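Local coordinates for protein minor fimbrium tip subunit Mfa3 (PDB 5NF4) that forms part of the tip of the minor fimbriae, surface filaments that mediate biofilm formation and adhesion to host cells and other oral bacteria, at residues K198-I203 against T246-G251; I327-T332 against K340-D345; Q211-C216 against N276-T281; Y288-I293 against D335-K340. All coordinates share one frame; numbering follows the deposited sequence.

Interaction 1 of 4, residues K198-I203 against T246-G251; sequences KLDVNI and TNQWLG
K198-I203 and T246-G251 are antiparallel neighbours in the C-terminal beta-sandwich domain, where the long strand 180-205 is flanked by strand 248-254 on one edge and by strand 324-332 on the other. L199 with G251 and V201 with W249 are hydrogen-bonded pairs, each tied by two N-H to O=C bonds, and the ladder runs on to I203 N, which donates to N247 O over 2.8 Å. Alternation sends L199, V201 and W249 to the face that meets L240 and I213, while D200, N202, Q248 and L250 share the other. There D200 OD1 takes two side-chain donors. Q248 NE2 reaches D200 OD1 at 2.9 Å with an almost straight N-H (178°), on the syn side but tilted 31° out of the carboxylate plane. N202 ND2, which also bonds to Y328 O, stands above the opposite face, 2.9 Å from D200 OD1. OD2 is bound by H325 of the adjoining strand, so both oxygens of this buried acid have donors and its rotation is fixed. Q248 reaches D200 because its chain is extended, CG anti to the backbone N (chi1 176°), and lies alongside N202. K198 runs out straight to E66, its CE passing L250 CD2 at 3.9 Å. On the apolar face I203 CG1 lies obliquely to the W249 indole, 3.7 Å from W249 CZ3.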
loop_
_atom_site.group_PDB
_atom_site.type_symbol
_atom_site.label_atom_id
_atom_site.label_comp_id
_atom_site.label_asym_id
_atom_site.label_seq_id
_atom_site.Cartn_x
_atom_site.Cartn_y
_atom_site.Cartn_z
ATOM N N LYS A 198 1.667 4.994 -3.863
ATOM C CA LYS A 198 1.369 5.704 -5.104
ATOM C C LYS A 198 2.523 6.630 -5.430
ATOM O O LYS A 198 2.942 7.438 -4.590
ATOM C CB LYS A 198 0.063 6.467 -4.950
ATOM C CG LYS A 198 -0.376 7.318 -6.129
ATOM C CD LYS A 198 -1.731 7.965 -5.847
ATOM C CE LYS A 198 -2.205 8.822 -6.994
ATOM N NZ LYS A 198 -3.612 9.256 -6.807
ATOM N N LEU A 199 3.026 6.510 -6.660
ATOM C CA LEU A 199 4.089 7.361 -7.140
ATOM C C LEU A 199 3.479 8.352 -8.107
ATOM O O LEU A 199 2.792 7.962 -9.045
ATOM C CB LEU A 199 5.179 6.538 -7.823
ATOM C CG LEU A 199 6.294 7.333 -8.509
ATOM C CD1 LEU A 199 7.132 8.120 -7.484
ATOM C CD2 LEU A 199 7.174 6.401 -9.303
ATOM N N ASP A 200 3.730 9.631 -7.854
ATOM C CA ASP A 200 3.011 10.721 -8.467
ATOM C C ASP A 200 4.030 11.730 -8.987
ATOM O O ASP A 200 4.566 12.506 -8.212
ATOM C CB ASP A 200 2.081 11.338 -7.408
ATOM C CG ASP A 200 1.068 12.292 -7.968
ATOM O OD1 ASP A 200 1.275 12.848 -9.069
ATOM O OD2 ASP A 200 0.041 12.505 -7.271
ATOM N N VAL A 201 4.327 11.694 -10.284
ATOM C CA VAL A 201 5.358 12.555 -10.873
ATOM C C VAL A 201 4.751 13.631 -11.781
ATOM O O VAL A 201 4.058 13.352 -12.762
ATOM C CB VAL A 201 6.389 11.704 -11.652
ATOM C CG1 VAL A 201 7.444 12.576 -12.290
ATOM C CG2 VAL A 201 7.055 10.692 -10.721
ATOM N N ASN A 202 5.029 14.881 -11.424
ATOM C CA ASN A 202 4.446 16.024 -12.080
ATOM C C ASN A 202 5.497 16.917 -12.722
ATOM O O ASN A 202 6.415 17.391 -12.048
ATOM C CB ASN A 202 3.625 16.828 -11.073
ATOM C CG ASN A 202 2.486 16.004 -10.456
ATOM O OD1 ASN A 202 1.361 16.018 -10.954
ATOM N ND2 ASN A 202 2.790 15.265 -9.411
ATOM N N ILE A 203 5.387 17.112 -14.031
ATOM C CA ILE A 203 6.341 17.954 -14.752
ATOM C C ILE A 203 5.782 19.359 -14.806
ATOM O O ILE A 203 4.964 19.709 -15.668
ATOM C CB ILE A 203 6.629 17.418 -16.183
ATOM C CG1 ILE A 203 6.864 15.906 -16.157
ATOM C CG2 ILE A 203 7.780 18.175 -16.822
ATOM C CD1 ILE A 203 7.881 15.412 -15.155
ATOM N N THR A 246 -2.506 15.694 -19.247
ATOM C CA THR A 246 -1.942 16.568 -18.222
ATOM C C THR A 246 -0.451 16.293 -18.114
ATOM O O THR A 246 0.077 15.469 -18.854
ATOM C CB THR A 246 -2.613 16.354 -16.848
ATOM O OG1 THR A 246 -2.212 15.096 -16.315
ATOM C CG2 THR A 246 -4.144 16.402 -16.983
ATOM N N ASN A 247 0.220 16.964 -17.179
ATOM C CA ASN A 247 1.660 16.772 -16.984
ATOM C C ASN A 247 1.947 15.936 -15.749
ATOM O O ASN A 247 3.014 16.035 -15.116
ATOM C CB ASN A 247 2.349 18.136 -16.916
ATOM C CG ASN A 247 2.264 18.875 -18.224
ATOM O OD1 ASN A 247 2.134 18.253 -19.276
ATOM N ND2 ASN A 247 2.319 20.212 -18.177
ATOM N N GLN A 248 0.981 15.073 -15.442
ATOM C CA GLN A 248 1.070 14.151 -14.339
ATOM C C GLN A 248 1.205 12.702 -14.831
ATOM O O GLN A 248 0.426 12.263 -15.670
ATOM C CB GLN A 248 -0.160 14.278 -13.449
ATOM C CG GLN A 248 -0.176 13.261 -12.303
ATOM C CD GLN A 248 -1.465 13.337 -11.493
ATOM O OE1 GLN A 248 -2.558 13.516 -12.046
ATOM N NE2 GLN A 248 -1.341 13.224 -10.186
ATOM N N TRP A 249 2.206 12.001 -14.294
ATOM C CA TRP A 249 2.427 10.563 -14.522
ATOM C C TRP A 249 2.275 9.748 -13.233
ATOM O O TRP A 249 2.787 10.124 -12.174
ATOM C CB TRP A 249 3.828 10.313 -15.113
ATOM C CG TRP A 249 3.902 10.535 -16.625
ATOM C CD1 TRP A 249 3.898 9.560 -17.595
ATOM C CD2 TRP A 249 3.986 11.789 -17.326
ATOM N NE1 TRP A 249 3.969 10.126 -18.844
ATOM C CE2 TRP A 249 4.019 11.494 -18.713
ATOM C CE3 TRP A 249 4.027 13.129 -16.921
ATOM C CZ2 TRP A 249 4.113 12.479 -19.686
ATOM C CZ3 TRP A 249 4.105 14.118 -17.897
ATOM C CH2 TRP A 249 4.146 13.786 -19.268
ATOM N N LEU A 250 1.630 8.588 -13.329
ATOM C CA LEU A 250 1.374 7.773 -12.131
ATOM C C LEU A 250 1.871 6.353 -12.266
ATOM O O LEU A 250 1.850 5.774 -13.357
ATOM C CB LEU A 250 -0.131 7.720 -11.816
ATOM C CG LEU A 250 -0.836 9.021 -11.471
ATOM C CD1 LEU A 250 -2.326 8.722 -11.258
ATOM C CD2 LEU A 250 -0.225 9.681 -10.225
ATOM N N GLY A 251 2.277 5.806 -11.130
ATOM C CA GLY A 251 2.460 4.379 -10.973
ATOM C C GLY A 251 2.241 3.953 -9.524
ATOM O O GLY A 251 2.017 4.778 -8.617
#

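Interaction 2 of 4, residues I327-T332 against K340-D345; sequences IYRIKT and KYSICD
I327-R329 and K340-S342 pair as the two arms of a beta hairpin, strands 324-332 and 337-345, running antiparallel at 171° with their axes 4.8 Å apart. I327 with S342 and R329 with K340 form hydrogen-bonded pairs, each closed by two backbone bonds, and the non-hydrogen-bonded pair of Y328 with Y341 lies between them. The two tyrosines project from the same face, side by side. Their rings are inclined by 50°, neither stacked nor edge-to-face, and Y341 CD1 sits 3.5 Å from Y328 CZ. Both hydroxyls are engaged beyond the hairpin: Y328 OH with Y304 OH, and Y341 OH with the backbone N of H295. On the other face R329 bends at chi3, which folds its guanidinium back across the partner strand, one face, near its rim, over the carbonyl carbon (C) of K340. R329 NH1 then donates to S342 OG at 3.3 Å, the serine oxygen lying 22° out of the guanidinium plane, while R329 NH2 comes within 3.7 Å of K340 CB. Farther along, I327 CD1 touches C344 SG at 3.5 Å. K340 leads its amine away from the arginine, and R329 NH2 and K340 NZ end up 6.7 Å apart. The faces thus differ in chemistry: the tyrosine side is aromatic, its hydroxyls tied to neighbouring parts of the fold, whereas the arginine lies over the partner backbone with one long bond to S342, which probably restrains it only modestly.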
loop_
_atom_site.group_PDB
_atom_site.type_symbol
_atom_site.label_atom_id
_atom_site.label_comp_id
_atom_site.label_asym_id
_atom_site.label_seq_id
_atom_site.Cartn_x
_atom_site.Cartn_y
_atom_site.Cartn_z
ATOM N N ILE A 327 5.051 12.214 -3.968
ATOM C CA ILE A 327 4.733 13.253 -4.943
ATOM C C ILE A 327 5.991 14.014 -5.342
ATOM O O ILE A 327 6.688 14.585 -4.501
ATOM C CB ILE A 327 3.670 14.230 -4.382
ATOM C CG1 ILE A 327 2.414 13.454 -3.967
ATOM C CG2 ILE A 327 3.302 15.300 -5.420
ATOM C CD1 ILE A 327 1.472 14.240 -3.072
ATOM N N TYR A 328 6.274 14.010 -6.644
ATOM C CA TYR A 328 7.409 14.730 -7.202
ATOM C C TYR A 328 6.946 15.822 -8.142
ATOM O O TYR A 328 5.999 15.654 -8.928
ATOM C CB TYR A 328 8.353 13.750 -7.934
ATOM C CG TYR A 328 8.978 12.804 -6.952
ATOM C CD1 TYR A 328 8.310 11.657 -6.552
ATOM C CD2 TYR A 328 10.211 13.087 -6.368
ATOM C CE1 TYR A 328 8.864 10.799 -5.628
ATOM C CE2 TYR A 328 10.770 12.232 -5.428
ATOM C CZ TYR A 328 10.097 11.088 -5.076
ATOM O OH TYR A 328 10.638 10.255 -4.130
ATOM N N ARG A 329 7.599 16.972 -8.008
ATOM C CA ARG A 329 7.381 18.106 -8.885
ATOM C C ARG A 329 8.721 18.340 -9.552
ATOM O O ARG A 329 9.714 18.640 -8.886
ATOM C CB ARG A 329 6.879 19.328 -8.090
ATOM C CG ARG A 329 5.618 18.967 -7.306
ATOM C CD ARG A 329 5.179 20.015 -6.334
ATOM N NE ARG A 329 6.066 20.214 -5.185
ATOM C CZ ARG A 329 6.222 19.369 -4.168
ATOM N NH1 ARG A 329 5.606 18.190 -4.146
ATOM N NH2 ARG A 329 7.038 19.701 -3.178
ATOM N N ILE A 330 8.741 18.153 -10.867
ATOM C CA ILE A 330 9.990 18.175 -11.638
ATOM C C ILE A 330 10.031 19.249 -12.725
ATOM O O ILE A 330 9.067 19.436 -13.470
ATOM C CB ILE A 330 10.227 16.808 -12.295
ATOM C CG1 ILE A 330 10.276 15.716 -11.233
ATOM C CG2 ILE A 330 11.543 16.848 -13.140
ATOM C CD1 ILE A 330 10.311 14.344 -11.798
ATOM N N LYS A 331 11.158 19.965 -12.792
ATOM C CA LYS A 331 11.436 20.920 -13.871
ATOM C C LYS A 331 12.509 20.316 -14.761
ATOM O O LYS A 331 13.589 19.986 -14.281
ATOM C CB LYS A 331 11.916 22.274 -13.337
ATOM C CG LYS A 331 10.909 23.025 -12.492
ATOM C CD LYS A 331 11.491 24.340 -11.986
ATOM C CE LYS A 331 10.529 25.076 -11.048
ATOM N NZ LYS A 331 11.071 26.423 -10.641
ATOM N N THR A 332 12.203 20.171 -16.046
ATOM C CA THR A 332 13.148 19.638 -17.027
ATOM C C THR A 332 13.780 20.776 -17.807
ATOM O O THR A 332 13.145 21.404 -18.655
ATOM C CB THR A 332 12.468 18.676 -17.995
ATOM O OG1 THR A 332 11.628 17.790 -17.257
ATOM C CG2 THR A 332 13.494 17.874 -18.754
ATOM N N LYS A 340 11.414 18.671 -6.599
ATOM C CA LYS A 340 10.825 18.935 -5.284
ATOM C C LYS A 340 9.949 17.752 -4.917
ATOM O O LYS A 340 9.383 17.101 -5.798
ATOM C CB LYS A 340 10.017 20.230 -5.294
ATOM C CG LYS A 340 10.846 21.497 -5.480
ATOM C CD LYS A 340 11.847 21.664 -4.355
ATOM C CE LYS A 340 12.714 22.900 -4.523
ATOM N NZ LYS A 340 12.006 24.135 -4.104
ATOM N N TYR A 341 9.842 17.500 -3.609
ATOM C CA TYR A 341 9.299 16.256 -3.082
ATOM C C TYR A 341 8.417 16.485 -1.878
ATOM O O TYR A 341 8.671 17.370 -1.055
ATOM C CB TYR A 341 10.447 15.334 -2.697
ATOM C CG TYR A 341 10.162 14.227 -1.686
ATOM C CD1 TYR A 341 9.749 12.973 -2.104
ATOM C CD2 TYR A 341 10.358 14.435 -0.315
ATOM C CE1 TYR A 341 9.524 11.940 -1.172
ATOM C CE2 TYR A 341 10.139 13.424 0.608
ATOM C CZ TYR A 341 9.722 12.183 0.174
ATOM O OH TYR A 341 9.490 11.160 1.062
ATOM N N SER A 342 7.388 15.662 -1.777
ATOM C CA SER A 342 6.629 15.538 -0.539
ATOM C C SER A 342 6.088 14.121 -0.396
ATOM O O SER A 342 5.940 13.401 -1.368
ATOM C CB SER A 342 5.501 16.570 -0.502
ATOM O OG SER A 342 4.631 16.415 -1.599
ATOM N N ILE A 343 5.840 13.696 0.841
ATOM C CA ILE A 343 5.170 12.433 1.079
ATOM C C ILE A 343 3.933 12.739 1.911
ATOM O O ILE A 343 3.971 13.573 2.804
ATOM C CB ILE A 343 6.098 11.428 1.790
ATOM C CG1 ILE A 343 5.411 10.076 1.938
ATOM C CG2 ILE A 343 6.605 12.023 3.091
ATOM C CD1 ILE A 343 6.262 9.039 2.671
ATOM N N CYS A 344 2.814 12.118 1.586
ATOM C CA CYS A 344 1.630 12.319 2.411
ATOM C C CYS A 344 0.798 11.062 2.470
ATOM O O CYS A 344 1.125 10.058 1.862
ATOM C CB CYS A 344 0.794 13.486 1.885
ATOM S SG CYS A 344 0.336 13.372 0.171
ATOM N N ASP A 345 -0.266 11.108 3.256
ATOM C CA ASP A 345 -1.202 10.002 3.295
ATOM C C ASP A 345 -1.941 9.947 1.971
ATOM O O ASP A 345 -2.042 10.949 1.251
ATOM C CB ASP A 345 -2.191 10.147 4.461
ATOM C CG ASP A 345 -1.583 9.762 5.800
ATOM O OD1 ASP A 345 -0.701 8.870 5.837
ATOM O OD2 ASP A 345 -2.002 10.346 6.825
#

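Interaction 3 of 4, residues Q211-C216 against N276-T281; sequences QKIELC and NFFRLT
C216 sets its CB over one face of the F277 ring, in the antiparallel pairing of strands 210-216 and 277-282 within the C-terminal beta sandwich. The CH-pi contact measures 3.6 Å from C216 CB to the F277 ring centroid, 21° off the normal, and SG lies obliquely beside the same ring as a sulfur-aromatic contact. F277 CG sits between the backbone N and carbonyl carbon (chi1 66°), which brings the ring beside C216 CB. W264 meets the ring edge-to-face, and the ring's own edge meets the guanidinium of R279, with F277 CE2 over one face of that group. R279 and E214 run side by side, but the arginine bends at chi3 toward D289, its salt-bridge partner, and E214 OE1 gets no closer than 3.9 Å, to R279 CD. A water bridges the strands instead, its oxygen 2.8 Å from E214 OE1 and from R279 O and also bonded to T281 OG1. On the face turned into the core, I213 and L280 lie alongside each other, and L280 CD2 nestles between the two branches of the isoleucine, 3.6 Å from I213 CG1. A classic beta bulge ends the ladder: Q211 and K212 both face T281, whose O accepts from Q211 N at 2.8 Å and from K212 N at 3.1 Å.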
loop_
_atom_site.group_PDB
_atom_site.type_symbol
_atom_site.label_atom_id
_atom_site.label_comp_id
_atom_site.label_asym_id
_atom_site.label_seq_id
_atom_site.Cartn_x
_atom_site.Cartn_y
_atom_site.Cartn_z
ATOM N N GLN A 211 10.764 12.201 -22.783
ATOM C CA GLN A 211 10.452 11.071 -23.647
ATOM C C GLN A 211 9.712 10.008 -22.848
ATOM O O GLN A 211 8.711 9.465 -23.297
ATOM C CB GLN A 211 11.723 10.487 -24.250
ATOM C CG GLN A 211 11.491 9.281 -25.117
ATOM C CD GLN A 211 12.790 8.654 -25.564
ATOM O OE1 GLN A 211 13.671 9.332 -26.095
ATOM N NE2 GLN A 211 12.927 7.352 -25.329
ATOM N N LYS A 212 10.202 9.708 -21.656
ATOM C CA LYS A 212 9.490 8.769 -20.805
ATOM C C LYS A 212 9.979 8.728 -19.385
ATOM O O LYS A 212 11.063 9.219 -19.063
ATOM C CB LYS A 212 9.563 7.354 -21.367
ATOM C CG LYS A 212 10.923 6.745 -21.345
ATOM C CD LYS A 212 10.792 5.281 -21.746
ATOM C CE LYS A 212 12.110 4.641 -22.037
ATOM N NZ LYS A 212 11.928 3.224 -22.451
ATOM N N ILE A 213 9.160 8.085 -18.559
ATOM C CA ILE A 213 9.409 7.919 -17.148
ATOM C C ILE A 213 9.172 6.465 -16.781
ATOM O O ILE A 213 8.133 5.905 -17.114
ATOM C CB ILE A 213 8.480 8.780 -16.264
ATOM C CG1 ILE A 213 8.420 10.220 -16.749
ATOM C CG2 ILE A 213 8.928 8.673 -14.791
ATOM C CD1 ILE A 213 7.474 11.089 -15.918
ATOM N N GLU A 214 10.129 5.875 -16.080
ATOM C CA GLU A 214 10.060 4.481 -15.660
ATOM C C GLU A 214 10.313 4.344 -14.174
ATOM O O GLU A 214 11.251 4.932 -13.651
ATOM C CB GLU A 214 11.108 3.629 -16.378
ATOM C CG GLU A 214 10.910 3.483 -17.858
ATOM C CD GLU A 214 12.155 2.951 -18.549
ATOM O OE1 GLU A 214 13.155 3.704 -18.638
ATOM O OE2 GLU A 214 12.135 1.787 -18.992
ATOM N N LEU A 215 9.523 3.504 -13.527
ATOM C CA LEU A 215 9.786 3.057 -12.160
ATOM C C LEU A 215 10.622 1.786 -12.173
ATOM O O LEU A 215 10.253 0.800 -12.809
ATOM C CB LEU A 215 8.469 2.814 -11.429
ATOM C CG LEU A 215 8.551 2.076 -10.088
ATOM C CD1 LEU A 215 9.337 2.832 -9.021
ATOM C CD2 LEU A 215 7.156 1.782 -9.645
ATOM N N CYS A 216 11.757 1.829 -11.473
ATOM C CA CYS A 216 12.719 0.745 -11.467
ATOM C C CYS A 216 12.908 0.153 -10.058
ATOM O O CYS A 216 12.803 0.876 -9.049
ATOM C CB CYS A 216 14.056 1.235 -11.996
ATOM S SG CYS A 216 13.912 1.844 -13.716
ATOM N N ASN A 276 14.056 1.694 -4.678
ATOM C CA ASN A 276 13.174 2.094 -5.767
ATOM C C ASN A 276 13.597 3.439 -6.334
ATOM O O ASN A 276 13.931 4.349 -5.587
ATOM C CB ASN A 276 11.726 2.204 -5.284
ATOM C CG ASN A 276 11.113 0.878 -4.905
ATOM O OD1 ASN A 276 11.768 -0.054 -4.375
ATOM N ND2 ASN A 276 9.854 0.775 -5.186
ATOM N N PHE A 277 13.603 3.581 -7.655
ATOM C CA PHE A 277 13.868 4.885 -8.230
ATOM C C PHE A 277 13.095 5.030 -9.512
ATOM O O PHE A 277 12.670 4.026 -10.093
ATOM C CB PHE A 277 15.376 5.083 -8.498
ATOM C CG PHE A 277 15.954 4.164 -9.557
ATOM C CD1 PHE A 277 16.354 2.868 -9.233
ATOM C CD2 PHE A 277 16.167 4.614 -10.868
ATOM C CE1 PHE A 277 16.924 2.022 -10.199
ATOM C CE2 PHE A 277 16.723 3.787 -11.805
ATOM C CZ PHE A 277 17.121 2.497 -11.482
ATOM N N PHE A 278 12.901 6.271 -9.950
ATOM C CA PHE A 278 12.330 6.468 -11.266
ATOM C C PHE A 278 13.374 7.122 -12.150
ATOM O O PHE A 278 14.236 7.880 -11.698
ATOM C CB PHE A 278 10.996 7.246 -11.249
ATOM C CG PHE A 278 11.048 8.651 -10.707
ATOM C CD1 PHE A 278 11.205 9.728 -11.557
ATOM C CD2 PHE A 278 10.827 8.904 -9.360
ATOM C CE1 PHE A 278 11.194 11.042 -11.068
ATOM C CE2 PHE A 278 10.823 10.217 -8.871
ATOM C CZ PHE A 278 10.999 11.276 -9.720
ATOM N N ARG A 279 13.330 6.694 -13.397
ATOM C CA ARG A 279 14.255 7.138 -14.430
ATOM C C ARG A 279 13.559 8.029 -15.441
ATOM O O ARG A 279 12.596 7.612 -16.083
ATOM C CB ARG A 279 14.850 5.914 -15.099
ATOM C CG ARG A 279 15.618 6.219 -16.351
ATOM C CD ARG A 279 16.336 4.978 -16.832
ATOM N NE ARG A 279 17.443 4.626 -15.949
ATOM C CZ ARG A 279 17.796 3.385 -15.623
ATOM N NH1 ARG A 279 17.112 2.338 -16.078
ATOM N NH2 ARG A 279 18.842 3.194 -14.821
ATOM N N LEU A 280 14.054 9.259 -15.589
ATOM C CA LEU A 280 13.525 10.187 -16.572
ATOM C C LEU A 280 14.450 10.204 -17.730
ATOM O O LEU A 280 15.629 10.480 -17.556
ATOM C CB LEU A 280 13.424 11.601 -16.018
ATOM C CG LEU A 280 12.672 11.819 -14.717
ATOM C CD1 LEU A 280 12.980 13.226 -14.281
ATOM C CD2 LEU A 280 11.198 11.637 -14.942
ATOM N N THR A 281 13.901 9.943 -18.909
ATOM C CA THR A 281 14.645 10.035 -20.144
ATOM C C THR A 281 14.114 11.164 -20.990
ATOM O O THR A 281 12.903 11.239 -21.250
ATOM C CB THR A 281 14.567 8.732 -20.934
ATOM O OG1 THR A 281 15.100 7.692 -20.125
ATOM C CG2 THR A 281 15.385 8.821 -22.219
HETATM O O HOH W 1 12.959 6.468 -18.614
#

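Interaction 4 of 4, residues Y288-I293 against D335-K340; sequences YDVPII and DKIEVK
K336 NZ donates to E338 OE2 at 3.2 Å, a salt bridge along one side of the strand start, while the backbone of K336 passes close to the Y288 ring. No backbone ladder joins Y288-I293 and D335-K340, which belong to opposing layers of the C-terminal beta sandwich. The axes of 288-291 and 337-340 approach to 9.9 Å and run nearly parallel (16°), and side chains bridge most of the gap. I337 and Y288 carry most of the contact. I337 CG2 stands almost exactly over the middle of the Y288 ring, 3.7 Å from the centroid and 6° off the normal, a CH-pi contact. The other branch has CG1 between the backbone N and carbonyl carbon (chi1 65°), which takes I337 CD1 past the base of the tyrosine to 3.7 Å from Y288 CB and 3.9 Å from V290 CG2. The two side chains run antiparallel, overlapping flank to flank, and the phenol end emerges with Y288 OH 3.3 Å from D335 O. V290 CG1 and V339 CG1 meet more loosely at 4.5 Å. The chemistry is therefore that of a sandwich interior near its rim: aliphatic branches pack between the strands, while the tyrosine hydroxyl ends beside the exposed D335-K336 backbone.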
loop_
_atom_site.group_PDB
_atom_site.type_symbol
_atom_site.label_atom_id
_atom_site.label_comp_id
_atom_site.label_asym_id
_atom_site.label_seq_id
_atom_site.Cartn_x
_atom_site.Cartn_y
_atom_site.Cartn_z
ATOM N N TYR A 288 18.007 10.553 -16.175
ATOM C CA TYR A 288 18.138 11.019 -14.809
ATOM C C TYR A 288 17.501 10.000 -13.917
ATOM O O TYR A 288 16.346 9.629 -14.138
ATOM C CB TYR A 288 17.449 12.366 -14.610
ATOM C CG TYR A 288 18.003 13.479 -15.467
ATOM C CD1 TYR A 288 17.510 13.710 -16.750
ATOM C CD2 TYR A 288 19.001 14.317 -14.987
ATOM C CE1 TYR A 288 18.009 14.744 -17.540
ATOM C CE2 TYR A 288 19.493 15.348 -15.757
ATOM C CZ TYR A 288 19.000 15.554 -17.035
ATOM O OH TYR A 288 19.493 16.580 -17.774
ATOM N N ASP A 289 18.240 9.546 -12.913
ATOM C CA ASP A 289 17.693 8.608 -11.938
ATOM C C ASP A 289 17.399 9.332 -10.637
ATOM O O ASP A 289 18.227 10.072 -10.109
ATOM C CB ASP A 289 18.651 7.458 -11.693
ATOM C CG ASP A 289 18.791 6.534 -12.897
ATOM O OD1 ASP A 289 17.858 6.448 -13.717
ATOM O OD2 ASP A 289 19.831 5.859 -12.996
ATOM N N VAL A 290 16.186 9.138 -10.146
ATOM C CA VAL A 290 15.709 9.832 -8.970
ATOM C C VAL A 290 15.329 8.778 -7.945
ATOM O O VAL A 290 14.290 8.153 -8.056
ATOM C CB VAL A 290 14.517 10.709 -9.273
ATOM C CG1 VAL A 290 14.049 11.493 -8.017
ATOM C CG2 VAL A 290 14.862 11.675 -10.432
ATOM N N PRO A 291 16.196 8.549 -6.966
ATOM C CA PRO A 291 15.856 7.584 -5.905
ATOM C C PRO A 291 14.642 8.061 -5.129
ATOM O O PRO A 291 14.494 9.259 -4.888
ATOM C CB PRO A 291 17.121 7.556 -5.031
ATOM C CG PRO A 291 18.204 8.096 -5.895
ATOM C CD PRO A 291 17.523 9.145 -6.754
ATOM N N ILE A 292 13.796 7.118 -4.737
ATOM C CA ILE A 292 12.592 7.393 -3.963
ATOM C C ILE A 292 12.911 7.171 -2.485
ATOM O O ILE A 292 13.551 6.180 -2.141
ATOM C CB ILE A 292 11.453 6.490 -4.454
ATOM C CG1 ILE A 292 11.106 6.844 -5.905
ATOM C CG2 ILE A 292 10.225 6.626 -3.565
ATOM C CD1 ILE A 292 10.293 5.771 -6.595
ATOM N N ILE A 293 12.546 8.131 -1.639
ATOM C CA ILE A 293 12.814 8.053 -0.202
ATOM C C ILE A 293 11.557 8.342 0.585
ATOM O O ILE A 293 10.594 8.881 0.040
ATOM C CB ILE A 293 13.895 9.038 0.233
ATOM C CG1 ILE A 293 13.377 10.497 0.200
ATOM C CG2 ILE A 293 15.086 8.922 -0.679
ATOM C CD1 ILE A 293 14.432 11.543 0.525
ATOM N N ASP A 335 19.940 21.058 -19.620
ATOM C CA ASP A 335 21.061 20.246 -19.152
ATOM C C ASP A 335 20.877 19.608 -17.770
ATOM O O ASP A 335 21.769 18.910 -17.293
ATOM C CB ASP A 335 22.312 21.110 -19.118
ATOM C CG ASP A 335 22.164 22.294 -18.176
ATOM O OD1 ASP A 335 21.055 22.881 -18.124
ATOM O OD2 ASP A 335 23.147 22.628 -17.478
ATOM N N LYS A 336 19.741 19.843 -17.114
ATOM C CA LYS A 336 19.525 19.309 -15.776
ATOM C C LYS A 336 18.045 19.178 -15.435
ATOM O O LYS A 336 17.179 19.617 -16.204
ATOM C CB LYS A 336 20.190 20.206 -14.730
ATOM C CG LYS A 336 19.687 21.645 -14.797
ATOM C CD LYS A 336 20.101 22.469 -13.598
ATOM C CE LYS A 336 19.297 22.092 -12.368
ATOM N NZ LYS A 336 19.365 23.161 -11.336
ATOM N N ILE A 337 17.776 18.577 -14.277
ATOM C CA ILE A 337 16.438 18.599 -13.702
ATOM C C ILE A 337 16.483 19.165 -12.303
ATOM O O ILE A 337 17.528 19.179 -11.647
ATOM C CB ILE A 337 15.785 17.201 -13.684
ATOM C CG1 ILE A 337 16.549 16.240 -12.760
ATOM C CG2 ILE A 337 15.701 16.695 -15.128
ATOM C CD1 ILE A 337 15.822 14.927 -12.444
ATOM N N GLU A 338 15.332 19.657 -11.867
ATOM C CA GLU A 338 15.158 20.099 -10.500
ATOM C C GLU A 338 14.026 19.271 -9.966
ATOM O O GLU A 338 13.076 18.999 -10.687
ATOM C CB GLU A 338 14.851 21.592 -10.432
ATOM C CG GLU A 338 15.900 22.452 -11.089
ATOM C CD GLU A 338 15.636 23.916 -10.853
ATOM O OE1 GLU A 338 14.547 24.245 -10.344
ATOM O OE2 GLU A 338 16.524 24.725 -11.151
ATOM N N VAL A 339 14.150 18.832 -8.725
ATOM C CA VAL A 339 13.136 17.972 -8.128
ATOM C C VAL A 339 12.720 18.492 -6.779
ATOM O O VAL A 339 13.567 18.729 -5.928
ATOM C CB VAL A 339 13.643 16.526 -7.956
ATOM C CG1 VAL A 339 12.530 15.647 -7.381
ATOM C CG2 VAL A 339 14.113 15.966 -9.259
ATOM N N LYS A 340 11.414 18.671 -6.599
ATOM C CA LYS A 340 10.825 18.935 -5.284
ATOM C C LYS A 340 9.949 17.752 -4.917
ATOM O O LYS A 340 9.383 17.101 -5.798
ATOM C CB LYS A 340 10.017 20.230 -5.294
ATOM C CG LYS A 340 10.846 21.497 -5.480
ATOM C CD LYS A 340 11.847 21.664 -4.355
ATOM C CE LYS A 340 12.714 22.900 -4.523
ATOM N NZ LYS A 340 12.006 24.135 -4.104
#

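The four contacts lie within one beta-sandwich domain. Interactions 1 and 2, with centres about 9 Å apart, are consecutive in one sheet: D200 O meets Y328 N at 2.8 Å and N202 O meets I330 N at 2.7 Å. Strands 277-282 of interaction 3 and 287-291 of interaction 4 adjoin in the facing layer, where F278 O meets V290 N at 2.8 Å, and interaction 4 reaches across from there to 337-345. Between the layers F278 packs against I330 and Y328, I330 CD1 coming to 3.5 Å from F278 CE1, and V201 touches I213. Interactions 2 and 4 share K340 on strand 337-345, which pairs with 324-332 while its start packs onto 287-291.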